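Local structure of 6-carboxyhexanoate--coa ligase (Bacillus subtilis, 5FLG) at residues E91-A96 and L192-D197; P118-S121 and A126-F129. The protein is an enzyme of the 6-carboxyhexanoate--CoA ligase family that binds magnesium, phosphoaminophosphonic acid-adenylate ester and pimelic acid. All blocks are in the same frame, centred on the assembly; numbering follows the deposited sequence.

Interaction 1. Residues E91-A96 and L192-D197. With MG (magnesium ion), chain F; ANP (phosphoaminophosphonic acid-adenylate ester), chain D; PML (pimelic acid), chain C.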
ATOM      1  N   GLU A  91     -20.088  26.929 -22.398  1.00 34.72           N
ATOM      2  CA  GLU A  91     -19.138  27.571 -23.299  1.00 36.06           C
ATOM      3  C   GLU A  91     -17.856  26.752 -23.351  1.00 34.89           C
ATOM      4  O   GLU A  91     -17.340  26.483 -24.425  1.00 35.21           O
ATOM      5  CB  GLU A  91     -18.829  29.007 -22.849  1.00 35.65           C
ATOM      6  CG  GLU A  91     -17.897  29.748 -23.796  1.00 38.02           C
ATOM      7  CD  GLU A  91     -17.382  31.061 -23.232  1.00 42.78           C
ATOM      8  OE1 GLU A  91     -17.807  31.477 -22.115  1.00 39.60           O
ATOM      9  OE2 GLU A  91     -16.545  31.680 -23.927  1.00 43.09           O
ATOM     10  N   GLY A  92     -17.394  26.295 -22.191  1.00 29.15           N
ATOM     11  CA  GLY A  92     -16.181  25.468 -22.124  1.00 30.99           C
ATOM     12  C   GLY A  92     -16.303  24.176 -22.903  1.00 30.02           C
ATOM     13  O   GLY A  92     -15.360  23.759 -23.571  1.00 28.48           O
ATOM     14  N   GLN A  93     -17.435  23.505 -22.755  1.00 31.77           N
ATOM     15  CA  GLN A  93     -17.622  22.185 -23.329  1.00 30.33           C
ATOM     16  C   GLN A  93     -17.642  22.282 -24.859  1.00 32.19           C
ATOM     17  O   GLN A  93     -17.134  21.409 -25.569  1.00 34.67           O
ATOM     18  CB  GLN A  93     -18.916  21.542 -22.809  1.00 32.20           C
ATOM     19  CG  GLN A  93     -18.835  20.925 -21.421  1.00 34.46           C
ATOM     20  CD  GLN A  93     -17.740  19.867 -21.286  1.00 37.30           C
ATOM     21  OE1 GLN A  93     -17.288  19.265 -22.269  1.00 40.97           O
ATOM     22  NE2 GLN A  93     -17.269  19.674 -20.071  1.00 32.11           N
ATOM     23  N   LYS A  94     -18.328  23.305 -25.343  1.00 34.79           N
ATOM     24  CA  LYS A  94     -18.405  23.590 -26.755  1.00 38.58           C
ATOM     25  C   LYS A  94     -17.035  23.873 -27.336  1.00 33.98           C
ATOM     26  O   LYS A  94     -16.703  23.424 -28.414  1.00 34.21           O
ATOM     27  CB  LYS A  94     -19.306  24.792 -26.957  1.00 43.34           C
ATOM     28  CG  LYS A  94     -19.864  24.917 -28.356  1.00 59.72           C
ATOM     29  CD  LYS A  94     -21.110  25.801 -28.358  1.00 69.20           C
ATOM     30  CE  LYS A  94     -21.333  26.434 -29.724  1.00 78.45           C
ATOM     31  NZ  LYS A  94     -21.948  27.784 -29.593  1.00 84.15           N
ATOM     32  N   LEU A  95     -16.279  24.713 -26.658  1.00 29.57           N
ATOM     33  CA  LEU A  95     -14.889  24.908 -26.989  1.00 31.96           C
ATOM     34  C   LEU A  95     -14.105  23.585 -26.975  1.00 32.36           C
ATOM     35  O   LEU A  95     -13.355  23.290 -27.934  1.00 29.86           O
ATOM     36  CB  LEU A  95     -14.250  25.888 -25.984  1.00 33.11           C
ATOM     37  CG  LEU A  95     -12.772  26.192 -26.254  1.00 37.46           C
ATOM     38  CD1 LEU A  95     -12.639  26.730 -27.668  1.00 34.45           C
ATOM     39  CD2 LEU A  95     -12.226  27.210 -25.246  1.00 38.56           C
ATOM     40  N   ALA A  96     -14.273  22.787 -25.911  1.00 24.35           N
ATOM     41  CA  ALA A  96     -13.556  21.531 -25.848  1.00 28.67           C
ATOM     42  C   ALA A  96     -13.824  20.709 -27.137  1.00 31.09           C
ATOM     43  O   ALA A  96     -12.919  20.070 -27.635  1.00 27.92           O
ATOM     44  CB  ALA A  96     -13.927  20.724 -24.616  1.00 30.95           C
ATOM     45  N   LEU A 192      -9.424  14.340 -23.243  1.00 24.39           N
ATOM     46  CA  LEU A 192     -10.384  15.233 -22.667  1.00 26.41           C
ATOM     47  C   LEU A 192     -10.455  14.959 -21.170  1.00 27.21           C
ATOM     48  O   LEU A 192     -10.569  13.808 -20.750  1.00 29.22           O
ATOM     49  CB  LEU A 192     -11.726  14.985 -23.315  1.00 30.88           C
ATOM     50  CG  LEU A 192     -12.945  15.664 -22.715  1.00 31.87           C
ATOM     51  CD1 LEU A 192     -12.929  17.177 -22.921  1.00 31.34           C
ATOM     52  CD2 LEU A 192     -14.169  15.033 -23.338  1.00 33.99           C
ATOM     53  N   CYS A 193     -10.411  16.020 -20.371  1.00 27.97           N
ATOM     54  CA  CYS A 193     -10.306  15.872 -18.937  1.00 29.11           C
ATOM     55  C   CYS A 193     -11.046  16.973 -18.190  1.00 26.81           C
ATOM     56  O   CYS A 193     -10.971  18.152 -18.558  1.00 26.78           O
ATOM     57  CB  CYS A 193      -8.852  15.894 -18.508  1.00 35.02           C
ATOM     58  SG  CYS A 193      -8.645  16.079 -16.696  1.00 34.99           S
ATOM     59  N   TRP A 194     -11.787  16.590 -17.155  1.00 29.28           N
ATOM     60  CA  TRP A 194     -12.075  17.532 -16.059  1.00 29.70           C
ATOM     61  C   TRP A 194     -12.233  16.790 -14.749  1.00 29.49           C
ATOM     62  O   TRP A 194     -12.236  15.562 -14.713  1.00 25.38           O
ATOM     63  CB  TRP A 194     -13.271  18.453 -16.395  1.00 30.83           C
ATOM     64  CG  TRP A 194     -14.610  17.756 -16.543  1.00 32.37           C
ATOM     65  CD1 TRP A 194     -15.539  17.541 -15.562  1.00 37.57           C
ATOM     66  CD2 TRP A 194     -15.190  17.255 -17.753  1.00 32.61           C
ATOM     67  NE1 TRP A 194     -16.597  16.813 -16.072  1.00 36.20           N
ATOM     68  CE2 TRP A 194     -16.456  16.727 -17.426  1.00 34.96           C
ATOM     69  CE3 TRP A 194     -14.766  17.214 -19.087  1.00 29.94           C
ATOM     70  CZ2 TRP A 194     -17.263  16.089 -18.371  1.00 36.21           C
ATOM     71  CZ3 TRP A 194     -15.588  16.644 -20.022  1.00 32.15           C
ATOM     72  CH2 TRP A 194     -16.820  16.085 -19.668  1.00 34.07           C
ATOM     73  N   SER A 195     -12.170  17.548 -13.658  1.00 30.38           N
ATOM     74  CA  SER A 195     -11.989  16.997 -12.354  1.00 28.59           C
ATOM     75  C   SER A 195     -13.264  16.338 -11.866  1.00 26.70           C
ATOM     76  O   SER A 195     -14.359  16.844 -12.103  1.00 27.19           O
ATOM     77  CB  SER A 195     -11.594  18.122 -11.348  1.00 34.55           C
ATOM     78  OG  SER A 195     -11.208  17.521 -10.122  1.00 35.47           O
ATOM     79  N   ASP A 196     -13.121  15.313 -11.042  1.00 26.85           N
ATOM     80  CA  ASP A 196     -14.245  14.811 -10.250  1.00 30.57           C
ATOM     81  C   ASP A 196     -14.270  15.464  -8.833  1.00 27.57           C
ATOM     82  O   ASP A 196     -15.100  15.096  -8.012  1.00 30.25           O
ATOM     83  CB  ASP A 196     -14.195  13.287 -10.113  1.00 33.98           C
ATOM     84  CG  ASP A 196     -12.847  12.786  -9.541  1.00 42.57           C
ATOM     85  OD1 ASP A 196     -11.871  13.575  -9.530  1.00 46.54           O
ATOM     86  OD2 ASP A 196     -12.765  11.611  -9.103  1.00 47.49           O
ATOM     87  N   ASP A 197     -13.490  16.509  -8.616  1.00 26.78           N
ATOM     88  CA  ASP A 197     -13.582  17.273  -7.333  1.00 33.37           C
ATOM     89  C   ASP A 197     -14.746  18.298  -7.368  1.00 36.94           C
ATOM     90  O   ASP A 197     -14.880  19.048  -8.330  1.00 33.48           O
ATOM     91  CB  ASP A 197     -12.295  18.041  -7.081  1.00 33.65           C
ATOM     92  CG  ASP A 197     -11.049  17.147  -6.979  1.00 39.77           C
ATOM     93  OD1 ASP A 197     -11.121  15.891  -7.038  1.00 41.39           O
ATOM     94  OD2 ASP A 197      -9.949  17.736  -6.930  1.00 48.29           O
TER
HETATM   95 MG    MG F 704     -10.229  14.147  -8.113  1.00 45.34          MG
HETATM   96  PG  ANP D 702      -7.115  13.456  -6.790  1.00 34.61           P
HETATM   97  O1G ANP D 702      -6.732  13.177  -5.363  1.00 32.91           O
HETATM   98  O2G ANP D 702      -8.281  14.400  -6.897  1.00 36.24           O
HETATM   99  O3G ANP D 702      -5.999  13.863  -7.698  1.00 29.62           O
HETATM  100  PB  ANP D 702      -7.613  11.533  -9.000  1.00 29.51           P
HETATM  101  O1B ANP D 702      -6.228  11.782  -9.480  1.00 25.35           O
HETATM  102  O2B ANP D 702      -8.275  10.206  -9.039  1.00 29.38           O
HETATM  103  N3B ANP D 702      -7.680  11.932  -7.319  1.00 27.99           N
HETATM  104  PA  ANP D 702      -8.220  13.898 -10.524  1.00 34.05           P
HETATM  105  O1A ANP D 702      -9.177  14.977 -10.309  1.00 28.96           O
HETATM  106  O2A ANP D 702      -6.733  14.098 -10.444  1.00 32.00           O
HETATM  107  O3A ANP D 702      -8.633  12.589  -9.683  1.00 31.40           O
HETATM  108  O5' ANP D 702      -8.576  13.346 -12.038  1.00 27.61           O
HETATM  109  C5' ANP D 702      -9.885  13.412 -12.531  1.00 29.63           C
HETATM  110  C4' ANP D 702     -10.246  12.082 -13.196  1.00 29.70           C
HETATM  111  O4' ANP D 702      -9.272  11.791 -14.206  1.00 29.85           O
HETATM  112  C3' ANP D 702     -10.218  10.923 -12.211  1.00 29.55           C
HETATM  113  O3' ANP D 702     -11.501  10.689 -11.643  1.00 33.47           O
HETATM  114  C2' ANP D 702      -9.841   9.761 -13.082  1.00 30.57           C
HETATM  115  O2' ANP D 702     -11.004   9.321 -13.785  1.00 26.08           O
HETATM  116  C1' ANP D 702      -8.904  10.413 -14.059  1.00 30.02           C
HETATM  117  N9  ANP D 702      -7.528  10.235 -13.582  1.00 32.14           N
HETATM  118  C8  ANP D 702      -6.896  10.886 -12.542  1.00 37.16           C
HETATM  119  N7  ANP D 702      -5.600  10.499 -12.473  1.00 34.41           N
HETATM  120  C5  ANP D 702      -5.416   9.562 -13.452  1.00 27.81           C
HETATM  121  C6  ANP D 702      -4.320   8.701 -13.928  1.00 31.13           C
HETATM  122  N6  ANP D 702      -3.116   8.705 -13.350  1.00 35.14           N
HETATM  123  N1  ANP D 702      -4.543   7.888 -14.984  1.00 27.74           N
HETATM  124  C2  ANP D 702      -5.744   7.828 -15.571  1.00 26.06           C
HETATM  125  N3  ANP D 702      -6.784   8.618 -15.257  1.00 27.49           N
HETATM  126  C4  ANP D 702      -6.693   9.397 -14.153  1.00 28.03           C
HETATM  127  C1  PML C 701      -5.553  22.445 -14.808  1.00 47.65           C
HETATM  128  O11 PML C 701      -4.806  22.706 -15.807  1.00 33.44           O
HETATM  129  O12 PML C 701      -5.810  23.347 -13.935  1.00 38.63           O
HETATM  130  C2  PML C 701      -6.434  21.187 -14.920  1.00 40.91           C
HETATM  131  C3  PML C 701      -6.348  20.167 -13.794  1.00 43.59           C
HETATM  132  C4  PML C 701      -7.664  19.408 -13.548  1.00 36.86           C
HETATM  133  C5  PML C 701      -7.531  17.897 -13.507  1.00 47.91           C
HETATM  134  C6  PML C 701      -8.200  17.232 -12.307  1.00 46.34           C
HETATM  135  C7  PML C 701      -7.627  17.728 -10.978  1.00 53.70           C
HETATM  136  O71 PML C 701      -6.402  17.581 -10.752  1.00 55.69           O
HETATM  137  O72 PML C 701      -8.411  18.160 -10.096  1.00 48.81           O
HETATM  138  O   HOH W   1     -10.546  11.928  -6.987  1.00 36.55           O
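Gln-93 points the NE2 end of its amide at one face of the Trp-194 indole. Its NE2 stands 3.5 Å from Trp-194 CZ3, above the six-membered ring and set toward the rim. The amide and ring planes are 70° apart, so the two groups are far from a parallel stack. A bend in the glutamine chain (chi2 -56°) brings the amide to the ring. Both polar atoms of the amide are satisfied elsewhere: OE1 hydrogen-bonds to the Tyr-114 hydroxyl and NE2 to Met-218 O. One helical turn on, Ala-96 CB meets Leu-192 CD1 at 4.1 Å. This buried side is the packed part of the contact. The outer side of the helix is looser: Lys-94 is exposed there, and Glu-91 and Leu-95 are partly so.

Beyond Trp-194 the chain leaves the strand and turns to the metal end of the ligand site. Ser-195 OG closes an ST turn by accepting from Asp-197 N at 2.9 Å. Asp-196 OD1 binds the magnesium ion at 2.2 Å. Asp-197 OD1 binds the same ion, also at 2.2 Å, while its OD2 makes a salt bridge with Arg-171. Strand 188-194 lies between strands 203-207 and 227-232 of the mixed sheet. Helix 89-102 packs against it, and Tyr-114 of helix 107-116 touches both Ala-96 and Leu-192.

Interaction 2. Residues P118-S121 and A126-F129. With ANP (phosphoaminophosphonic acid-adenylate ester), chain D.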
ATOM      1  N   PRO A 118     -21.262  10.589 -19.071  1.00 35.57           N
ATOM      2  CA  PRO A 118     -22.037  10.339 -17.848  1.00 37.92           C
ATOM      3  C   PRO A 118     -21.935   8.943 -17.280  1.00 38.10           C
ATOM      4  O   PRO A 118     -21.705   8.788 -16.079  1.00 37.95           O
ATOM      5  CB  PRO A 118     -23.480  10.649 -18.273  1.00 37.62           C
ATOM      6  CG  PRO A 118     -23.314  11.651 -19.368  1.00 38.74           C
ATOM      7  CD  PRO A 118     -22.115  11.159 -20.125  1.00 39.42           C
ATOM      8  N   GLU A 119     -21.988   7.918 -18.124  1.00 41.97           N
ATOM      9  CA  GLU A 119     -21.869   6.560 -17.604  1.00 37.95           C
ATOM     10  C   GLU A 119     -20.433   6.260 -17.116  1.00 34.86           C
ATOM     11  O   GLU A 119     -20.196   5.270 -16.442  1.00 33.87           O
ATOM     12  CB  GLU A 119     -22.298   5.532 -18.666  1.00 50.01           C
ATOM     13  CG  GLU A 119     -21.136   4.951 -19.467  1.00 59.47           C
ATOM     14  CD  GLU A 119     -21.563   3.965 -20.552  1.00 71.81           C
ATOM     15  OE1 GLU A 119     -22.315   4.371 -21.464  1.00 65.44           O
ATOM     16  OE2 GLU A 119     -21.075   2.805 -20.539  1.00 79.78           O
ATOM     17  N   TRP A 120     -19.452   7.060 -17.514  1.00 32.41           N
ATOM     18  CA  TRP A 120     -18.074   6.796 -17.123  1.00 30.95           C
ATOM     19  C   TRP A 120     -17.670   7.636 -15.895  1.00 32.58           C
ATOM     20  O   TRP A 120     -16.497   7.713 -15.577  1.00 29.20           O
ATOM     21  CB  TRP A 120     -17.109   7.116 -18.262  1.00 28.63           C
ATOM     22  CG  TRP A 120     -17.344   6.307 -19.496  1.00 28.80           C
ATOM     23  CD1 TRP A 120     -17.791   5.029 -19.558  1.00 31.44           C
ATOM     24  CD2 TRP A 120     -17.037   6.694 -20.842  1.00 27.74           C
ATOM     25  NE1 TRP A 120     -17.775   4.583 -20.869  1.00 32.22           N
ATOM     26  CE2 TRP A 120     -17.368   5.604 -21.678  1.00 29.78           C
ATOM     27  CE3 TRP A 120     -16.535   7.856 -21.418  1.00 26.76           C
ATOM     28  CZ2 TRP A 120     -17.152   5.624 -23.052  1.00 30.09           C
ATOM     29  CZ3 TRP A 120     -16.389   7.904 -22.779  1.00 32.62           C
ATOM     30  CH2 TRP A 120     -16.654   6.781 -23.581  1.00 31.80           C
ATOM     31  N   SER A 121     -18.624   8.333 -15.296  1.00 33.00           N
ATOM     32  CA  SER A 121     -18.361   9.166 -14.111  1.00 42.31           C
ATOM     33  C   SER A 121     -17.599   8.426 -13.036  1.00 37.19           C
ATOM     34  O   SER A 121     -16.828   9.026 -12.313  1.00 45.99           O
ATOM     35  CB  SER A 121     -19.666   9.651 -13.486  1.00 44.89           C
ATOM     36  OG  SER A 121     -20.311  10.551 -14.360  1.00 57.81           O
ATOM     37  N   ALA A 126      -8.778   6.204 -16.642  1.00 24.62           N
ATOM     38  CA  ALA A 126      -9.145   6.807 -17.895  1.00 27.16           C
ATOM     39  C   ALA A 126      -9.832   5.769 -18.762  1.00 26.97           C
ATOM     40  O   ALA A 126      -9.608   4.571 -18.607  1.00 23.78           O
ATOM     41  CB  ALA A 126      -7.912   7.326 -18.625  1.00 28.83           C
ATOM     42  N   VAL A 127     -10.704   6.268 -19.618  1.00 25.29           N
ATOM     43  CA  VAL A 127     -11.350   5.476 -20.625  1.00 28.86           C
ATOM     44  C   VAL A 127     -10.584   5.639 -21.914  1.00 30.17           C
ATOM     45  O   VAL A 127     -10.170   6.743 -22.243  1.00 32.12           O
ATOM     46  CB  VAL A 127     -12.787   5.984 -20.823  1.00 30.96           C
ATOM     47  CG1 VAL A 127     -13.427   5.306 -22.038  1.00 31.12           C
ATOM     48  CG2 VAL A 127     -13.597   5.744 -19.548  1.00 27.76           C
ATOM     49  N   LEU A 128     -10.462   4.555 -22.673  1.00 32.18           N
ATOM     50  CA  LEU A 128      -9.828   4.590 -23.976  1.00 27.73           C
ATOM     51  C   LEU A 128     -10.879   4.417 -25.060  1.00 36.41           C
ATOM     52  O   LEU A 128     -11.627   3.430 -25.056  1.00 36.20           O
ATOM     53  CB  LEU A 128      -8.795   3.457 -24.101  1.00 31.12           C
ATOM     54  CG  LEU A 128      -7.347   3.669 -23.648  1.00 37.57           C
ATOM     55  CD1 LEU A 128      -7.256   4.224 -22.243  1.00 36.52           C
ATOM     56  CD2 LEU A 128      -6.551   2.378 -23.754  1.00 38.23           C
ATOM     57  N   PHE A 129     -10.928   5.378 -25.985  1.00 31.33           N
ATOM     58  CA  PHE A 129     -12.000   5.465 -26.915  1.00 31.80           C
ATOM     59  C   PHE A 129     -11.429   5.357 -28.340  1.00 34.38           C
ATOM     60  O   PHE A 129     -10.655   6.196 -28.799  1.00 37.51           O
ATOM     61  CB  PHE A 129     -12.768   6.778 -26.706  1.00 30.63           C
ATOM     62  CG  PHE A 129     -14.188   6.738 -27.203  1.00 32.40           C
ATOM     63  CD1 PHE A 129     -15.106   5.857 -26.647  1.00 32.43           C
ATOM     64  CD2 PHE A 129     -14.580   7.502 -28.293  1.00 34.31           C
ATOM     65  CE1 PHE A 129     -16.394   5.757 -27.157  1.00 35.86           C
ATOM     66  CE2 PHE A 129     -15.865   7.402 -28.805  1.00 35.96           C
ATOM     67  CZ  PHE A 129     -16.776   6.526 -28.236  1.00 33.33           C
TER
HETATM   68  PG  ANP D 702      -7.115  13.456  -6.790  1.00 34.61           P
HETATM   69  O1G ANP D 702      -6.732  13.177  -5.363  1.00 32.91           O
HETATM   70  O2G ANP D 702      -8.281  14.400  -6.897  1.00 36.24           O
HETATM   71  O3G ANP D 702      -5.999  13.863  -7.698  1.00 29.62           O
HETATM   72  PB  ANP D 702      -7.613  11.533  -9.000  1.00 29.51           P
HETATM   73  O1B ANP D 702      -6.228  11.782  -9.480  1.00 25.35           O
HETATM   74  O2B ANP D 702      -8.275  10.206  -9.039  1.00 29.38           O
HETATM   75  N3B ANP D 702      -7.680  11.932  -7.319  1.00 27.99           N
HETATM   76  PA  ANP D 702      -8.220  13.898 -10.524  1.00 34.05           P
HETATM   77  O1A ANP D 702      -9.177  14.977 -10.309  1.00 28.96           O
HETATM   78  O2A ANP D 702      -6.733  14.098 -10.444  1.00 32.00           O
HETATM   79  O3A ANP D 702      -8.633  12.589  -9.683  1.00 31.40           O
HETATM   80  O5' ANP D 702      -8.576  13.346 -12.038  1.00 27.61           O
HETATM   81  C5' ANP D 702      -9.885  13.412 -12.531  1.00 29.63           C
HETATM   82  C4' ANP D 702     -10.246  12.082 -13.196  1.00 29.70           C
HETATM   83  O4' ANP D 702      -9.272  11.791 -14.206  1.00 29.85           O
HETATM   84  C3' ANP D 702     -10.218  10.923 -12.211  1.00 29.55           C
HETATM   85  O3' ANP D 702     -11.501  10.689 -11.643  1.00 33.47           O
HETATM   86  C2' ANP D 702      -9.841   9.761 -13.082  1.00 30.57           C
HETATM   87  O2' ANP D 702     -11.004   9.321 -13.785  1.00 26.08           O
HETATM   88  C1' ANP D 702      -8.904  10.413 -14.059  1.00 30.02           C
HETATM   89  N9  ANP D 702      -7.528  10.235 -13.582  1.00 32.14           N
HETATM   90  C8  ANP D 702      -6.896  10.886 -12.542  1.00 37.16           C
HETATM   91  N7  ANP D 702      -5.600  10.499 -12.473  1.00 34.41           N
HETATM   92  C5  ANP D 702      -5.416   9.562 -13.452  1.00 27.81           C
HETATM   93  C6  ANP D 702      -4.320   8.701 -13.928  1.00 31.13           C
HETATM   94  N6  ANP D 702      -3.116   8.705 -13.350  1.00 35.14           N
HETATM   95  N1  ANP D 702      -4.543   7.888 -14.984  1.00 27.74           N
HETATM   96  C2  ANP D 702      -5.744   7.828 -15.571  1.00 26.06           C
HETATM   97  N3  ANP D 702      -6.784   8.618 -15.257  1.00 27.49           N
HETATM   98  C4  ANP D 702      -6.693   9.397 -14.153  1.00 28.03           C
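A short connection from a 3-10 segment into strand 127-130 of the mixed sheet leads here to the adenine pocket. Trp-120, from the 3-10 segment that follows helix 107-116, packs on Val-127 and Phe-129 of the strand. The contact closes this connection within a few residues. Val-127 presses both methyls on one face of the indole. Its CG1 sits 3.7 Å from the centroid of the six-membered ring of Trp-120. It lies only 5° off the ring normal, a well-centred CH-pi contact. Val-127 CG2 lies over the CG-CD2 bond, 3.8 Å from Trp-120 CG. With CG1 anti to the backbone N of Val-127, the two methyls lie over the six-membered ring and that bond.

Phe-129, two residues along the same strand, meets the far end of the indole. Its CD1 is 3.6 Å from Trp-120 CH2. The two six-membered rings are inclined at 63°, with centroids 5.7 Å apart. Leu-128, between the two contacting residues, points away from Trp-120, as strand alternation requires. Val-229 and Arg-136 also touch Trp-120, and Val-109 and Ala-113 of helix 107-116 touch Phe-129.

Just before the strand, Ala-126 lines the nucleotide pocket. Ala-126 N comes within 3.4 Å of N3 of phosphoaminophosphonic acid-adenylate ester, and Ala-126 CB touches the C2/N3 rim of the same adenine. Back in the 3-10 segment, Pro-118 O accepts twice from Ser-121. Ser-121 OG bonds it at 2.8 Å, and Ser-121 N reaches it from the same face of the carbonyl plane.

How the interactions relate
Both contacts are buried and lie on one mixed sheet. Strands 188-194 and 127-130 flank strand 227-232, and helix 107-116 borders both contacts. The centres are 13 Å apart, and the two contacts do not touch. Interaction 1 joins a helix to a strand distant in sequence. Interaction 2 is a short-range closure nested inside that loop. Their chemistry differs: interaction 1 combines a polar amide over an indole with a small apolar pair, whereas interaction 2 is aliphatic and aromatic throughout. Both segments 192-197 and 126-129 reach the nucleotide, but at different ends. The 192-197 segment carries the aspartates of the magnesium and phosphate end, while 126-129 begins beside the adenine.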